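Local coordinates for arginine kinase (Cydia pomonella granulosis virus, PDB 6VVG), which probably acts as an ATP-dependent serine/threonine protein kinase of the virus and is seen here with AMP in its nucleotide pocket, at residues Lys248-Met256 against Glu270-Cys278. Sequence-based numbering, arbitrary orientation.
Sequences KANDFVRRM and EIIKHPFLC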
loop_
_atom_site.group_PDB
_atom_site.type_symbol
_atom_site.label_atom_id
_atom_site.label_comp_id
_atom_site.label_asym_id
_atom_site.label_seq_id
_atom_site.Cartn_x
_atom_site.Cartn_y
_atom_site.Cartn_z
ATOM N N LYS A 248 25.857 -19.371 -20.874
ATOM C CA LYS A 248 25.062 -19.224 -19.660
ATOM C C LYS A 248 24.193 -17.974 -19.722
ATOM O O LYS A 248 23.025 -18.004 -19.318
ATOM C CB LYS A 248 25.974 -19.180 -18.434
ATOM C CG LYS A 248 26.426 -20.547 -17.935
ATOM C CD LYS A 248 27.579 -20.422 -16.941
ATOM C CE LYS A 248 28.051 -21.793 -16.468
ATOM N NZ LYS A 248 29.110 -21.695 -15.423
ATOM N N ALA A 249 24.744 -16.868 -20.228
ATOM C CA ALA A 249 23.958 -15.645 -20.356
ATOM C C ALA A 249 22.790 -15.845 -21.311
ATOM O O ALA A 249 21.680 -15.362 -21.059
ATOM C CB ALA A 249 24.845 -14.494 -20.829
ATOM N N ASN A 250 23.022 -16.551 -22.416
ATOM C CA ASN A 250 21.932 -16.833 -23.340
ATOM C C ASN A 250 20.886 -17.724 -22.685
ATOM O O ASN A 250 19.691 -17.425 -22.733
ATOM C CB ASN A 250 22.476 -17.475 -24.613
ATOM C CG ASN A 250 22.918 -16.445 -25.632
ATOM O OD1 ASN A 250 22.100 -15.704 -26.180
ATOM N ND2 ASN A 250 24.219 -16.385 -25.884
ATOM N N ASP A 251 21.317 -18.806 -22.034
ATOM C CA ASP A 251 20.358 -19.682 -21.368
ATOM C C ASP A 251 19.536 -18.923 -20.335
ATOM O O ASP A 251 18.356 -19.233 -20.128
ATOM C CB ASP A 251 21.083 -20.853 -20.707
ATOM C CG ASP A 251 20.147 -21.985 -20.342
ATOM O OD1 ASP A 251 19.591 -22.618 -21.263
ATOM O OD2 ASP A 251 19.959 -22.235 -19.133
ATOM N N PHE A 252 20.136 -17.922 -19.687
ATOM C CA PHE A 252 19.406 -17.126 -18.705
ATOM C C PHE A 252 18.232 -16.401 -19.352
ATOM O O PHE A 252 17.092 -16.506 -18.886
ATOM C CB PHE A 252 20.357 -16.133 -18.034
ATOM C CG PHE A 252 19.717 -15.311 -16.949
ATOM C CD1 PHE A 252 19.356 -15.890 -15.742
ATOM C CD2 PHE A 252 19.481 -13.958 -17.135
ATOM C CE1 PHE A 252 18.766 -15.134 -14.743
ATOM C CE2 PHE A 252 18.890 -13.198 -16.140
ATOM C CZ PHE A 252 18.536 -13.786 -14.943
ATOM N N VAL A 253 18.484 -15.668 -20.440
ATOM C CA VAL A 253 17.423 -14.837 -21.002
ATOM C C VAL A 253 16.359 -15.704 -21.661
ATOM O O VAL A 253 15.164 -15.383 -21.614
ATOM C CB VAL A 253 17.998 -13.789 -21.975
ATOM C CG1 VAL A 253 19.005 -12.897 -21.249
ATOM C CG2 VAL A 253 18.627 -14.451 -23.187
ATOM N N ARG A 254 16.762 -16.820 -22.275
ATOM C CA ARG A 254 15.764 -17.737 -22.818
ATOM C C ARG A 254 14.773 -18.145 -21.733
ATOM O O ARG A 254 13.553 -18.050 -21.909
ATOM C CB ARG A 254 16.417 -18.994 -23.401
ATOM C CG ARG A 254 17.599 -18.795 -24.324
ATOM C CD ARG A 254 17.221 -18.119 -25.648
ATOM N NE ARG A 254 18.134 -18.513 -26.721
ATOM C CZ ARG A 254 17.746 -18.882 -27.938
ATOM N NH1 ARG A 254 18.647 -19.233 -28.845
ATOM N NH2 ARG A 254 16.459 -18.882 -28.254
ATOM N N ARG A 255 15.294 -18.630 -20.600
ATOM C CA ARG A 255 14.444 -19.128 -19.525
ATOM C C ARG A 255 13.754 -17.999 -18.776
ATOM O O ARG A 255 12.684 -18.218 -18.202
ATOM C CB ARG A 255 15.273 -19.992 -18.567
ATOM C CG ARG A 255 15.880 -21.216 -19.260
ATOM C CD ARG A 255 16.602 -22.176 -18.314
ATOM N NE ARG A 255 17.144 -23.321 -19.048
ATOM C CZ ARG A 255 16.589 -24.529 -19.070
ATOM N NH1 ARG A 255 15.479 -24.765 -18.383
ATOM N NH2 ARG A 255 17.148 -25.505 -19.772
ATOM N N MET A 256 14.325 -16.792 -18.787
ATOM C CA MET A 256 13.624 -15.659 -18.192
ATOM C C MET A 256 12.384 -15.290 -19.000
ATOM O O MET A 256 11.401 -14.798 -18.434
ATOM C CB MET A 256 14.552 -14.448 -18.094
ATOM C CG MET A 256 15.608 -14.531 -17.011
ATOM S SD MET A 256 14.948 -14.538 -15.335
ATOM C CE MET A 256 14.145 -12.935 -15.257
ATOM N N GLU A 270 14.250 -19.360 -8.496
ATOM C CA GLU A 270 14.640 -19.839 -9.817
ATOM C C GLU A 270 15.667 -18.907 -10.445
ATOM O O GLU A 270 16.696 -19.353 -10.965
ATOM C CB GLU A 270 13.412 -19.960 -10.717
ATOM C CG GLU A 270 12.582 -21.206 -10.496
ATOM C CD GLU A 270 11.266 -21.158 -11.244
ATOM O OE1 GLU A 270 10.575 -20.117 -11.174
ATOM O OE2 GLU A 270 10.920 -22.160 -11.902
ATOM N N ILE A 271 15.399 -17.601 -10.402
ATOM C CA ILE A 271 16.288 -16.636 -11.045
ATOM C C ILE A 271 17.663 -16.664 -10.392
ATOM O O ILE A 271 18.689 -16.811 -11.066
ATOM C CB ILE A 271 15.674 -15.226 -10.988
ATOM C CG1 ILE A 271 14.346 -15.187 -11.747
ATOM C CG2 ILE A 271 16.647 -14.195 -11.544
ATOM C CD1 ILE A 271 13.505 -13.960 -11.438
ATOM N N ILE A 272 17.703 -16.528 -9.065
ATOM C CA ILE A 272 18.967 -16.340 -8.367
ATOM C C ILE A 272 19.832 -17.592 -8.380
ATOM O O ILE A 272 21.042 -17.504 -8.144
ATOM C CB ILE A 272 18.679 -15.871 -6.928
ATOM C CG1 ILE A 272 19.899 -15.168 -6.333
ATOM C CG2 ILE A 272 18.256 -17.045 -6.051
ATOM C CD1 ILE A 272 20.205 -13.832 -6.969
ATOM N N LYS A 273 19.258 -18.754 -8.673
ATOM C CA LYS A 273 20.015 -19.997 -8.694
ATOM C C LYS A 273 20.464 -20.406 -10.092
ATOM O O LYS A 273 21.105 -21.451 -10.238
ATOM C CB LYS A 273 19.186 -21.123 -8.065
ATOM C CG LYS A 273 19.078 -21.036 -6.547
ATOM C CD LYS A 273 18.181 -22.128 -5.965
ATOM C CE LYS A 273 18.157 -22.056 -4.441
ATOM N NZ LYS A 273 17.757 -23.351 -3.819
ATOM N N HIS A 274 20.161 -19.616 -11.116
ATOM C CA HIS A 274 20.572 -19.974 -12.466
ATOM C C HIS A 274 22.086 -19.829 -12.609
ATOM O O HIS A 274 22.679 -18.914 -12.028
ATOM C CB HIS A 274 19.868 -19.093 -13.495
ATOM C CG HIS A 274 20.112 -19.515 -14.909
ATOM N ND1 HIS A 274 21.185 -19.066 -15.648
ATOM C CD2 HIS A 274 19.432 -20.364 -15.715
ATOM C CE1 HIS A 274 21.152 -19.613 -16.849
ATOM N NE2 HIS A 274 20.099 -20.407 -16.914
ATOM N N PRO A 275 22.740 -20.717 -13.371
ATOM C CA PRO A 275 24.207 -20.620 -13.507
ATOM C C PRO A 275 24.704 -19.218 -13.816
ATOM O O PRO A 275 25.722 -18.795 -13.257
ATOM C CB PRO A 275 24.508 -21.598 -14.651
ATOM C CG PRO A 275 23.469 -22.696 -14.450
ATOM C CD PRO A 275 22.201 -21.923 -14.038
ATOM N N PHE A 276 24.009 -18.479 -14.683
ATOM C CA PHE A 276 24.484 -17.152 -15.062
ATOM C C PHE A 276 24.748 -16.281 -13.843
ATOM O O PHE A 276 25.751 -15.562 -13.790
ATOM C CB PHE A 276 23.465 -16.471 -15.971
ATOM C CG PHE A 276 23.871 -15.093 -16.405
ATOM C CD1 PHE A 276 25.074 -14.889 -17.048
ATOM C CD2 PHE A 276 23.045 -14.002 -16.170
ATOM C CE1 PHE A 276 25.454 -13.625 -17.458
ATOM C CE2 PHE A 276 23.422 -12.733 -16.574
ATOM C CZ PHE A 276 24.629 -12.546 -17.219
ATOM N N LEU A 277 23.857 -16.325 -12.858
ATOM C CA LEU A 277 23.960 -15.471 -11.683
ATOM C C LEU A 277 24.781 -16.095 -10.563
ATOM O O LEU A 277 24.973 -15.453 -9.526
ATOM C CB LEU A 277 22.560 -15.127 -11.172
ATOM C CG LEU A 277 21.650 -14.469 -12.212
ATOM C CD1 LEU A 277 20.348 -14.001 -11.575
ATOM C CD2 LEU A 277 22.355 -13.306 -12.905
ATOM N N CYS A 278 25.272 -17.316 -10.747
ATOM C CA CYS A 278 26.122 -17.985 -9.774
ATOM C C CYS A 278 27.587 -17.832 -10.163
ATOM O O CYS A 278 27.925 -17.549 -11.315
ATOM C CB CYS A 278 25.749 -19.463 -9.665
ATOM S SG CYS A 278 24.074 -19.720 -9.030
HETATM O O HOH W 1 27.761 -21.178 -13.281
#
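His274 donates from NE2 to Asp251 OD2 at 2.9 Å. The donor meets the anti side of Asp251 OD2, tilted 23° from the carboxylate plane, while OD2 lies close to the imidazole plane. Arg255 NE forms a salt bridge with Asp251 OD2 at 3.0 Å, though the hydrogen bond in it is weak. On the other ring nitrogen, His274 ND1 accepts from Phe276 N at 3.0 Å. A water links Lys248 NZ to Pro275 O.

The aromatic contacts centre on Phe252. Its CG lies anti to the backbone N (chi1 -177°), which directs the ring at 270-278. Its edge turns to the His274 face in an offset edge-to-face pair, planes at 62°. Phe276 CD2 lies over one Phe252 face, and Met256 CG covers the opposite one. Phe252 CA sits over the His274 ring as a CH-pi contact. Ala249 CA does the same over Phe276.

Further apolar contacts surround the ring. Leu277 CD1 reaches Phe252 CE1 at 3.7 Å, and Ile271 CG2 meets the ring edge. Ile271 CG1 also touches Met256 SD. Helices 192-208 and 115-133 flank this packing in the C-terminal lobe of the kinase fold.

The two bonds, to Asp251 and from Phe276 N, should fix the rotation of the His274 ring. ND1 as acceptor and NE2 as donor are consistent with a neutral imidazole protonated at NE2.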